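Local atomic coordinates of nucleoporin NUP170 (PDB entry 5HAX), a protein that probably serves as a scaffold nucleoporin of the nuclear pore complex, joining a beta-propeller to a largely helical region. Residues V12-L17 against T601-K606; H51-H56 against V482-R487; T263-K268 against A338-Q343; M280-P285 against S368-T373. All blocks are in the same frame, centred on the assembly; numbering follows the deposited sequence.

Overall arrangement
Three of the four contacts belong to the beta-propeller; interaction 1 instead packs the N-terminal helix 5-20 against a loop of the C-terminal helical part, about 35 Å from interaction 2, centre to centre. Interaction 2 lies within one propeller blade and is a strand pair built on backbone hydrogen bonds. Interactions 3 and 4 join successive parts of the propeller without strand pairing: 3 packs the outermost strand of one blade against the start of strand 341-348 in the next, through apolar side chains, while 4 is a surface meeting of two loops, mostly polar. Interactions 1 to 3 are partly buried. Lysines meet backbone carbonyls in 3 and 4, nearest atoms about 7 Å apart.

Interaction 1 (V12-L17 against T601-K606); sequences VVNQTL and TLWKAK
Val13 of helix 5-20 lays its CG1 methyl over the six-membered ring of Trp603, 3.6 Å from the ring centroid and 14° off the normal, a CH-pi contact centred on the face. The methyl gets there because CG1 stands anti to the backbone N (chi1 172°), which turns it outward from the helix to the indole. One turn on, Leu17 brings CD1 obliquely to the pyrrole end of the same ring, 3.4 Å from Trp603 CD1, so residues 13 and 17 together cradle the indole along one side of the helix.

Asn14 reaches the indole from its nitrogen edge. Trp603 NE1 donates to Asn14 OD1 at 2.5 Å, a modelled length short enough to be treated with caution, and the bond is bent, with 138° at the hydrogen. The donor stands above the plane of the amide carbonyl, and the amide and ring planes are steeply inclined to each other. On the loop side, Trp603 and Lys604 are the central residues of a type I turn closed by Ala605 N to Leu602 O, 2.8 Å. Lys604 bends at chi2, bringing its CE to 3.3 Å from Asn14 OD1.

The two polar ends converge on Glu718 of helix 717-722: Lys604 NZ forms a salt bridge with its OE2, and Asn14 ND2 a hydrogen bond with its OE1. The indole is held by the Val13 methyl over one face, the Leu17 methyl obliquely at its pyrrole end and an amide oxygen near its N-H, which together probably limit its rotation, while the shared carboxylate probably balances the lysine charge.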
# COMPACT_ATOMS: atom_id res chain seq x y z
N VAL A 12 -7.70 22.10 17.66
CA VAL A 12 -8.61 21.17 16.98
C VAL A 12 -7.83 20.26 16.04
O VAL A 12 -8.12 19.06 15.93
CB VAL A 12 -9.70 21.96 16.22
CG1 VAL A 12 -10.61 21.01 15.45
CG2 VAL A 12 -10.50 22.82 17.18
N VAL A 13 -6.83 20.81 15.35
CA VAL A 13 -6.02 20.00 14.43
C VAL A 13 -5.28 18.91 15.20
O VAL A 13 -5.30 17.74 14.81
CB VAL A 13 -5.04 20.90 13.65
CG1 VAL A 13 -4.06 20.06 12.85
CG2 VAL A 13 -5.81 21.85 12.73
N ASN A 14 -4.62 19.29 16.30
CA ASN A 14 -3.86 18.32 17.08
C ASN A 14 -4.75 17.19 17.58
O ASN A 14 -4.35 16.02 17.55
CB ASN A 14 -3.18 19.02 18.25
CG ASN A 14 -2.00 19.86 17.82
OD1 ASN A 14 -1.24 19.49 16.92
ND2 ASN A 14 -1.82 21.01 18.47
N GLN A 15 -5.96 17.52 18.03
CA GLN A 15 -6.87 16.49 18.52
C GLN A 15 -7.44 15.67 17.37
O GLN A 15 -7.76 14.49 17.55
CB GLN A 15 -8.00 17.14 19.32
CG GLN A 15 -7.52 17.79 20.62
CD GLN A 15 -8.49 18.83 21.15
OE1 GLN A 15 -9.65 18.89 20.73
NE2 GLN A 15 -8.02 19.66 22.07
N THR A 16 -7.57 16.27 16.18
CA THR A 16 -8.05 15.53 15.02
C THR A 16 -6.98 14.57 14.51
O THR A 16 -7.28 13.43 14.13
CB THR A 16 -8.47 16.50 13.92
OG1 THR A 16 -9.51 17.36 14.42
CG2 THR A 16 -8.99 15.76 12.70
N LEU A 17 -5.72 15.01 14.50
CA LEU A 17 -4.62 14.13 14.13
C LEU A 17 -4.59 12.89 15.02
O LEU A 17 -4.44 11.76 14.53
CB LEU A 17 -3.29 14.88 14.22
CG LEU A 17 -3.04 16.00 13.22
CD1 LEU A 17 -1.83 16.82 13.64
CD2 LEU A 17 -2.85 15.44 11.82
N THR A 601 0.83 15.55 6.83
CA THR A 601 2.24 15.29 6.57
C THR A 601 3.14 16.45 6.98
O THR A 601 4.36 16.27 7.05
CB THR A 601 2.47 14.99 5.09
OG1 THR A 601 2.12 16.14 4.30
CG2 THR A 601 1.65 13.80 4.63
N LEU A 602 2.57 17.63 7.26
CA LEU A 602 3.32 18.84 7.56
C LEU A 602 3.36 19.16 9.05
O LEU A 602 4.43 19.41 9.60
CB LEU A 602 2.71 20.03 6.81
CG LEU A 602 3.44 20.59 5.60
CD1 LEU A 602 3.80 19.48 4.63
CD2 LEU A 602 2.58 21.65 4.93
N TRP A 603 2.19 19.13 9.69
CA TRP A 603 1.97 19.73 11.01
C TRP A 603 3.12 19.51 11.99
O TRP A 603 3.76 20.47 12.42
CB TRP A 603 0.66 19.16 11.57
CG TRP A 603 0.08 19.95 12.69
CD1 TRP A 603 0.06 19.62 14.01
CD2 TRP A 603 -0.59 21.22 12.59
NE1 TRP A 603 -0.58 20.60 14.74
CE2 TRP A 603 -0.98 21.59 13.89
CE3 TRP A 603 -0.90 22.07 11.52
CZ2 TRP A 603 -1.67 22.77 14.15
CZ3 TRP A 603 -1.57 23.25 11.78
CH2 TRP A 603 -1.95 23.59 13.09
N LYS A 604 3.39 18.26 12.34
CA LYS A 604 4.38 17.95 13.36
C LYS A 604 5.79 17.81 12.80
O LYS A 604 6.73 17.56 13.56
CB LYS A 604 4.00 16.66 14.10
CG LYS A 604 2.72 16.78 14.92
CD LYS A 604 2.91 17.70 16.12
CE LYS A 604 1.64 17.79 16.95
NZ LYS A 604 1.84 18.61 18.17
N ALA A 605 5.97 17.98 11.49
CA ALA A 605 7.28 17.84 10.88
C ALA A 605 8.12 19.09 11.08
O ALA A 605 7.60 20.21 11.14
CB ALA A 605 7.15 17.55 9.39
N LYS A 606 9.43 18.89 11.21
CA LYS A 606 10.37 20.01 11.20
C LYS A 606 10.37 20.66 9.82
O LYS A 606 10.23 20.00 8.80
CB LYS A 606 11.78 19.53 11.55
CG LYS A 606 11.90 18.80 12.88
CD LYS A 606 11.60 19.72 14.06
CE LYS A 606 11.91 19.03 15.38
NZ LYS A 606 11.50 19.85 16.55

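Interaction 2 (H51-H56 against V482-R487); sequences HVVRHH and VHIVRR
Six backbone hydrogen bonds zip His51-His56 to Val482-Arg487 as an antiparallel pair. At one end His56 and Val482 bond reciprocally, His56 N to Val482 O and Val482 N to His56 O both measuring 2.7 Å; at the other, His51 and Arg486 do the same, with Arg486 N to His51 O at 3.0 Å. In the middle the register slips by one residue. Val53 N donates to Ile484 O at 2.9 Å, but Ile484 N turns to Arg54 O, so strand 50-57 carries one extra residue between the Val52-Val485 and His55-His483 pairs: a beta bulge.

The arginines cluster on the face of the sheet that also holds Ile484. Arg54 NH2 and Arg486 NH2 stand 4.0 Å apart, a like-charge approach probably eased by Glu473, which forms a salt bridge with Arg486 NE and a long, weak ion pair with Arg54. A water accepts from Arg54 NH1 at 2.6 Å and, weakly, from Arg486.

The bulge directs Val53 toward the partner strand. Its CG1 lies over one face of the Arg486 guanidinium, off centre, while CG2 presses on Ile484 CG2 at 3.4 Å, tighter than usual for two methyls. On the other face, His55 CB rests 3.8 Å from His483 ND1.

Strand 50-57, from near the chain start, is the outermost strand of a blade whose other strands, 440-445, 473-478 and 481-487, come some four hundred residues later; this is the velcro closure of a beta-propeller. Val52 and Val485 both touch Ile432 on strand 427-433 of the adjoining blade.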
# COMPACT_ATOMS: atom_id res chain seq x y z
N HIS A 51 -12.10 -1.33 -9.17
CA HIS A 51 -12.60 -1.46 -10.53
C HIS A 51 -11.44 -1.40 -11.52
O HIS A 51 -10.38 -0.84 -11.23
CB HIS A 51 -13.65 -0.38 -10.86
CG HIS A 51 -13.11 1.02 -10.92
ND1 HIS A 51 -12.13 1.49 -10.06
CD2 HIS A 51 -13.43 2.06 -11.72
CE1 HIS A 51 -11.87 2.75 -10.34
NE2 HIS A 51 -12.65 3.12 -11.34
N VAL A 52 -11.66 -2.02 -12.68
CA VAL A 52 -10.66 -2.06 -13.74
C VAL A 52 -10.65 -0.72 -14.46
O VAL A 52 -11.71 -0.22 -14.87
CB VAL A 52 -10.96 -3.21 -14.72
CG1 VAL A 52 -9.90 -3.27 -15.82
CG2 VAL A 52 -11.04 -4.54 -13.99
N VAL A 53 -9.46 -0.14 -14.64
CA VAL A 53 -9.34 1.18 -15.26
C VAL A 53 -8.80 1.08 -16.68
O VAL A 53 -9.15 1.91 -17.54
CB VAL A 53 -8.46 2.11 -14.40
CG1 VAL A 53 -9.20 2.50 -13.12
CG2 VAL A 53 -7.12 1.47 -14.08
N ARG A 54 -7.96 0.09 -16.97
CA ARG A 54 -7.46 -0.10 -18.33
C ARG A 54 -6.78 -1.46 -18.42
O ARG A 54 -6.57 -2.14 -17.42
CB ARG A 54 -6.50 1.02 -18.74
CG ARG A 54 -5.21 1.05 -17.95
CD ARG A 54 -4.40 2.30 -18.22
NE ARG A 54 -3.57 2.63 -17.07
CZ ARG A 54 -3.82 3.60 -16.19
NH1 ARG A 54 -2.99 3.79 -15.17
NH2 ARG A 54 -4.89 4.37 -16.32
N HIS A 55 -6.44 -1.84 -19.66
CA HIS A 55 -5.79 -3.12 -19.94
C HIS A 55 -4.71 -2.92 -20.99
O HIS A 55 -4.80 -2.02 -21.83
CB HIS A 55 -6.80 -4.17 -20.41
CG HIS A 55 -7.32 -3.92 -21.79
ND1 HIS A 55 -8.39 -3.10 -22.05
CD2 HIS A 55 -6.92 -4.40 -23.00
CE1 HIS A 55 -8.63 -3.07 -23.35
NE2 HIS A 55 -7.75 -3.86 -23.95
N HIS A 56 -3.68 -3.76 -20.93
CA HIS A 56 -2.53 -3.69 -21.84
C HIS A 56 -2.28 -5.08 -22.41
O HIS A 56 -1.87 -5.99 -21.69
CB HIS A 56 -1.29 -3.17 -21.12
CG HIS A 56 -1.48 -1.85 -20.45
ND1 HIS A 56 -1.59 -0.67 -21.15
CD2 HIS A 56 -1.56 -1.52 -19.14
CE1 HIS A 56 -1.74 0.33 -20.30
NE2 HIS A 56 -1.73 -0.16 -19.07
N VAL A 482 -2.17 -7.32 -19.31
CA VAL A 482 -2.06 -6.77 -17.96
C VAL A 482 -3.27 -5.87 -17.73
O VAL A 482 -3.48 -4.91 -18.48
CB VAL A 482 -0.75 -5.99 -17.76
CG1 VAL A 482 -0.71 -5.35 -16.37
CG2 VAL A 482 0.45 -6.89 -17.98
N HIS A 483 -4.05 -6.18 -16.70
CA HIS A 483 -5.20 -5.38 -16.31
C HIS A 483 -4.85 -4.55 -15.08
O HIS A 483 -4.25 -5.06 -14.13
CB HIS A 483 -6.41 -6.26 -16.01
CG HIS A 483 -6.73 -7.24 -17.09
ND1 HIS A 483 -7.71 -7.01 -18.04
CD2 HIS A 483 -6.20 -8.46 -17.39
CE1 HIS A 483 -7.78 -8.04 -18.86
NE2 HIS A 483 -6.87 -8.93 -18.49
N ILE A 484 -5.23 -3.27 -15.10
CA ILE A 484 -4.97 -2.36 -13.99
C ILE A 484 -6.25 -2.26 -13.16
O ILE A 484 -7.31 -1.89 -13.67
CB ILE A 484 -4.54 -0.97 -14.48
CG1 ILE A 484 -3.34 -1.08 -15.43
CG2 ILE A 484 -4.19 -0.09 -13.28
CD1 ILE A 484 -2.09 -1.68 -14.80
N VAL A 485 -6.14 -2.59 -11.87
CA VAL A 485 -7.23 -2.50 -10.92
C VAL A 485 -6.88 -1.40 -9.92
O VAL A 485 -5.75 -1.37 -9.42
CB VAL A 485 -7.48 -3.84 -10.20
CG1 VAL A 485 -8.64 -3.72 -9.22
CG2 VAL A 485 -7.74 -4.94 -11.22
N ARG A 486 -7.83 -0.52 -9.63
CA ARG A 486 -7.61 0.63 -8.77
C ARG A 486 -8.55 0.57 -7.57
O ARG A 486 -9.74 0.29 -7.72
CB ARG A 486 -7.83 1.94 -9.55
CG ARG A 486 -7.69 3.20 -8.70
CD ARG A 486 -7.93 4.45 -9.53
NE ARG A 486 -6.94 4.61 -10.59
CZ ARG A 486 -7.14 5.28 -11.72
NH1 ARG A 486 -8.30 5.87 -11.95
NH2 ARG A 486 -6.17 5.37 -12.62
N ARG A 487 -8.00 0.84 -6.39
CA ARG A 487 -8.80 0.98 -5.19
C ARG A 487 -9.57 2.30 -5.23
O ARG A 487 -9.02 3.34 -5.60
CB ARG A 487 -7.89 0.94 -3.96
CG ARG A 487 -8.54 1.30 -2.63
CD ARG A 487 -9.64 0.33 -2.26
NE ARG A 487 -10.11 0.55 -0.89
CZ ARG A 487 -11.35 0.34 -0.47
NH1 ARG A 487 -12.29 -0.09 -1.31
NH2 ARG A 487 -11.67 0.58 0.79
O HOH W 1 -3.71 5.32 -13.20

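Interaction 3 (T263-K268 against A338-Q343); sequences TKVIEK and APQSMQ
Ile266 is wedged between Pro339 and Met342. Its CG2 meets Met342 CB at 3.8 Å, while CD1, at the end of an extended branch (chi2 174°), lies against the backbone of Ser341, 3.4 Å from Ser341 O, and 4.0 Å from Pro339 CB. Beside it Val265 also turns its side chain to the partner segment, CG1 touching Ala338 CB at 4.0 Å. That two successive residues of one strand face the same way follows from a classic beta bulge, in which Val265 and Ile266 stand opposite Thr253.

Polar groups border this patch. A water donates to Val265 O at 2.8 Å and to Gln340 O at 2.9 Å, bridging backbones that form no direct hydrogen bond. At the far end Lys268 runs beside Met342, then bends at its last torsion (chi4 67°) to place NZ 2.9 Å from Met342 O. The same ammonium forms a salt bridge with Asp276 and a hydrogen bond with Ser272, both of helix 270-279.

The contact joins the outer strand of one propeller blade, 263-268, to strand 341-348 of the next, with strands 251-255 and 318-324 flanking it and helix 270-279 closing the lysine end.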
# COMPACT_ATOMS: atom_id res chain seq x y z
N THR A 263 18.54 -18.55 10.09
CA THR A 263 18.27 -19.62 11.05
C THR A 263 16.80 -19.98 11.01
O THR A 263 15.93 -19.11 11.15
CB THR A 263 18.66 -19.19 12.47
OG1 THR A 263 20.03 -18.75 12.48
CG2 THR A 263 18.49 -20.35 13.45
N LYS A 264 16.51 -21.27 10.84
CA LYS A 264 15.14 -21.75 10.95
C LYS A 264 14.71 -21.72 12.41
O LYS A 264 15.40 -22.26 13.28
CB LYS A 264 15.01 -23.17 10.40
CG LYS A 264 13.58 -23.56 10.01
CD LYS A 264 13.26 -25.03 10.29
CE LYS A 264 14.22 -25.97 9.58
NZ LYS A 264 13.84 -27.39 9.78
N VAL A 265 13.58 -21.06 12.68
CA VAL A 265 13.12 -20.86 14.04
C VAL A 265 11.73 -21.43 14.30
O VAL A 265 11.38 -21.66 15.46
CB VAL A 265 13.16 -19.37 14.42
CG1 VAL A 265 14.60 -18.88 14.55
CG2 VAL A 265 12.40 -18.53 13.40
N ILE A 266 10.92 -21.66 13.26
CA ILE A 266 9.60 -22.27 13.42
C ILE A 266 9.35 -23.19 12.24
O ILE A 266 9.73 -22.88 11.11
CB ILE A 266 8.48 -21.22 13.52
CG1 ILE A 266 8.82 -20.14 14.56
CG2 ILE A 266 7.15 -21.90 13.88
CD1 ILE A 266 7.82 -19.00 14.61
N GLU A 267 8.72 -24.33 12.52
CA GLU A 267 8.24 -25.25 11.49
C GLU A 267 6.87 -25.73 11.93
O GLU A 267 6.75 -26.41 12.95
CB GLU A 267 9.21 -26.42 11.30
CG GLU A 267 8.81 -27.37 10.19
CD GLU A 267 9.90 -28.38 9.85
OE1 GLU A 267 11.00 -27.96 9.44
OE2 GLU A 267 9.66 -29.59 10.00
N LYS A 268 5.84 -25.36 11.17
CA LYS A 268 4.45 -25.63 11.53
C LYS A 268 3.77 -26.34 10.36
O LYS A 268 3.53 -25.71 9.32
CB LYS A 268 3.72 -24.34 11.88
CG LYS A 268 2.35 -24.54 12.51
CD LYS A 268 1.66 -23.21 12.74
CE LYS A 268 0.32 -23.39 13.44
NZ LYS A 268 0.48 -23.89 14.83
N ALA A 338 14.05 -13.19 17.51
CA ALA A 338 13.44 -14.22 16.68
C ALA A 338 12.24 -14.83 17.39
O ALA A 338 12.34 -15.14 18.59
CB ALA A 338 14.46 -15.31 16.35
N PRO A 339 11.12 -15.02 16.71
CA PRO A 339 10.02 -15.79 17.31
C PRO A 339 10.38 -17.27 17.35
O PRO A 339 11.29 -17.74 16.66
CB PRO A 339 8.85 -15.53 16.37
CG PRO A 339 9.49 -15.28 15.05
CD PRO A 339 10.80 -14.59 15.34
N GLN A 340 9.66 -18.01 18.19
CA GLN A 340 9.87 -19.44 18.34
C GLN A 340 8.59 -20.25 18.30
O GLN A 340 8.65 -21.48 18.38
CB GLN A 340 10.61 -19.73 19.66
CG GLN A 340 12.01 -19.12 19.73
CD GLN A 340 12.94 -19.66 18.65
OE1 GLN A 340 12.76 -20.77 18.16
NE2 GLN A 340 13.93 -18.86 18.28
N SER A 341 7.43 -19.60 18.16
CA SER A 341 6.15 -20.27 18.12
C SER A 341 5.25 -19.56 17.13
O SER A 341 5.37 -18.35 16.93
CB SER A 341 5.49 -20.30 19.51
OG SER A 341 4.23 -20.94 19.47
N MET A 342 4.36 -20.32 16.50
CA MET A 342 3.38 -19.80 15.55
C MET A 342 2.07 -20.52 15.77
O MET A 342 2.04 -21.75 15.90
CB MET A 342 3.85 -19.97 14.10
CG MET A 342 2.80 -19.61 13.06
SD MET A 342 3.41 -19.70 11.36
CE MET A 342 4.47 -18.26 11.30
N GLN A 343 0.97 -19.76 15.79
CA GLN A 343 -0.33 -20.31 16.13
C GLN A 343 -1.41 -19.69 15.26
O GLN A 343 -1.44 -18.47 15.06
CB GLN A 343 -0.66 -20.07 17.61
CG GLN A 343 -2.00 -20.63 18.05
CD GLN A 343 -2.27 -20.38 19.52
OE1 GLN A 343 -1.38 -20.00 20.27
NE2 GLN A 343 -3.52 -20.60 19.93
O HOH W 2 10.33 -23.52 17.29

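Interaction 4 (M280-P285 against S368-T373); sequences MADSSP and SQLDKT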
# COMPACT_ATOMS: atom_id res chain seq x y z
N MET A 280 -10.47 -23.94 18.28
CA MET A 280 -11.30 -22.76 18.13
C MET A 280 -12.77 -23.12 18.34
O MET A 280 -13.17 -24.28 18.23
CB MET A 280 -11.10 -22.12 16.76
CG MET A 280 -9.66 -21.74 16.46
SD MET A 280 -9.43 -21.06 14.81
CE MET A 280 -10.21 -19.46 14.99
N ALA A 281 -13.58 -22.10 18.63
CA ALA A 281 -14.99 -22.34 18.90
C ALA A 281 -15.71 -22.84 17.66
O ALA A 281 -16.61 -23.69 17.76
CB ALA A 281 -15.65 -21.05 19.41
N ASP A 282 -15.34 -22.34 16.48
CA ASP A 282 -16.02 -22.66 15.23
C ASP A 282 -15.09 -23.47 14.34
O ASP A 282 -14.14 -22.93 13.76
CB ASP A 282 -16.46 -21.38 14.52
CG ASP A 282 -17.19 -20.42 15.45
OD1 ASP A 282 -16.55 -19.46 15.93
OD2 ASP A 282 -18.40 -20.63 15.69
N SER A 283 -15.36 -24.77 14.23
CA SER A 283 -14.70 -25.64 13.26
C SER A 283 -15.57 -25.75 12.02
O SER A 283 -16.78 -25.51 12.06
CB SER A 283 -14.43 -27.02 13.86
OG SER A 283 -13.47 -26.94 14.90
N SER A 284 -14.95 -26.12 10.90
CA SER A 284 -15.61 -26.02 9.61
C SER A 284 -15.11 -27.11 8.68
O SER A 284 -13.93 -27.49 8.73
CB SER A 284 -15.35 -24.64 8.97
OG SER A 284 -15.75 -24.62 7.61
N PRO A 285 -15.98 -27.63 7.80
CA PRO A 285 -15.53 -28.58 6.78
C PRO A 285 -14.75 -27.93 5.65
O PRO A 285 -14.31 -28.64 4.74
CB PRO A 285 -16.84 -29.18 6.26
CG PRO A 285 -17.83 -28.09 6.45
CD PRO A 285 -17.43 -27.38 7.71
N SER A 368 -27.14 -13.49 10.57
CA SER A 368 -26.15 -12.83 11.42
C SER A 368 -25.21 -13.85 12.06
O SER A 368 -24.28 -13.47 12.78
CB SER A 368 -26.85 -12.01 12.50
OG SER A 368 -27.71 -12.82 13.28
N GLN A 369 -25.45 -15.13 11.80
CA GLN A 369 -24.58 -16.17 12.31
C GLN A 369 -23.27 -16.21 11.52
O GLN A 369 -23.17 -15.70 10.40
CB GLN A 369 -25.26 -17.54 12.23
CG GLN A 369 -26.50 -17.67 13.11
CD GLN A 369 -26.18 -17.53 14.59
OE1 GLN A 369 -25.11 -17.94 15.04
NE2 GLN A 369 -27.11 -16.96 15.35
N LEU A 370 -22.25 -16.82 12.13
CA LEU A 370 -21.00 -17.05 11.42
C LEU A 370 -21.23 -18.01 10.26
O LEU A 370 -21.69 -19.14 10.46
CB LEU A 370 -19.95 -17.62 12.38
CG LEU A 370 -18.58 -17.91 11.76
CD1 LEU A 370 -17.90 -16.62 11.32
CD2 LEU A 370 -17.70 -18.68 12.73
N ASP A 371 -20.92 -17.55 9.05
CA ASP A 371 -21.01 -18.38 7.85
C ASP A 371 -19.66 -19.05 7.64
O ASP A 371 -18.70 -18.42 7.20
CB ASP A 371 -21.41 -17.56 6.64
CG ASP A 371 -21.73 -18.41 5.43
OD1 ASP A 371 -21.47 -19.63 5.46
OD2 ASP A 371 -22.24 -17.86 4.44
N LYS A 372 -19.59 -20.35 7.95
CA LYS A 372 -18.35 -21.12 7.89
C LYS A 372 -18.43 -22.25 6.87
O LYS A 372 -17.64 -23.21 6.95
CB LYS A 372 -18.02 -21.68 9.27
CG LYS A 372 -19.09 -22.62 9.81
CD LYS A 372 -18.80 -23.04 11.24
CE LYS A 372 -19.79 -24.10 11.72
NZ LYS A 372 -19.46 -24.61 13.07
N THR A 373 -19.35 -22.17 5.90
CA THR A 373 -19.58 -23.27 4.96
C THR A 373 -19.67 -22.81 3.51
O THR A 373 -19.99 -23.63 2.64
CB THR A 373 -20.86 -24.03 5.32
OG1 THR A 373 -21.96 -23.11 5.41
CG2 THR A 373 -20.70 -24.75 6.65
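Lys372 NZ donates to Ser283 O at 3.0 Å, binding together two irregular loops of the beta-propeller. Segment 280-285 leads into the blade that starts with strand 293-298, and segment 368-373 leads out of it towards the next, so the contact joins connections at the two ends of one blade. The touching parts run nearly the same way, 11° apart. The lysine places CG between its backbone N and carbonyl carbon (chi1 61°) and is extended beyond, so that the chain lies alongside the other loop and CD also comes within 3.3 Å of Ser283 O.

A second link goes in the other direction, from Ser284 OG to Lys372 O; its modelled length is too short to be trusted, and the details of this bond are doubtful. Ser284 OG also accepts from Leu286 N, which probably steadies the hydroxyl. The CB atoms of Ser284 and Lys372 lie 4.0 Å apart, and both side chains touch Phe349, from the start of the same connection that carries 368-373.

The acidic group of Asp282 approaches without forming a salt bridge: its OD2 remains 4.9 Å from Lys372 NZ, a distance at which a weak electrostatic attraction is possible. Instead the carboxylate meets Leu370 from the opposite direction. The leucine CD2 methyl sits over the flat face of the carboxylate, 3.3 Å from Asp282 CG, and so almost equally far from OD1 and OD2.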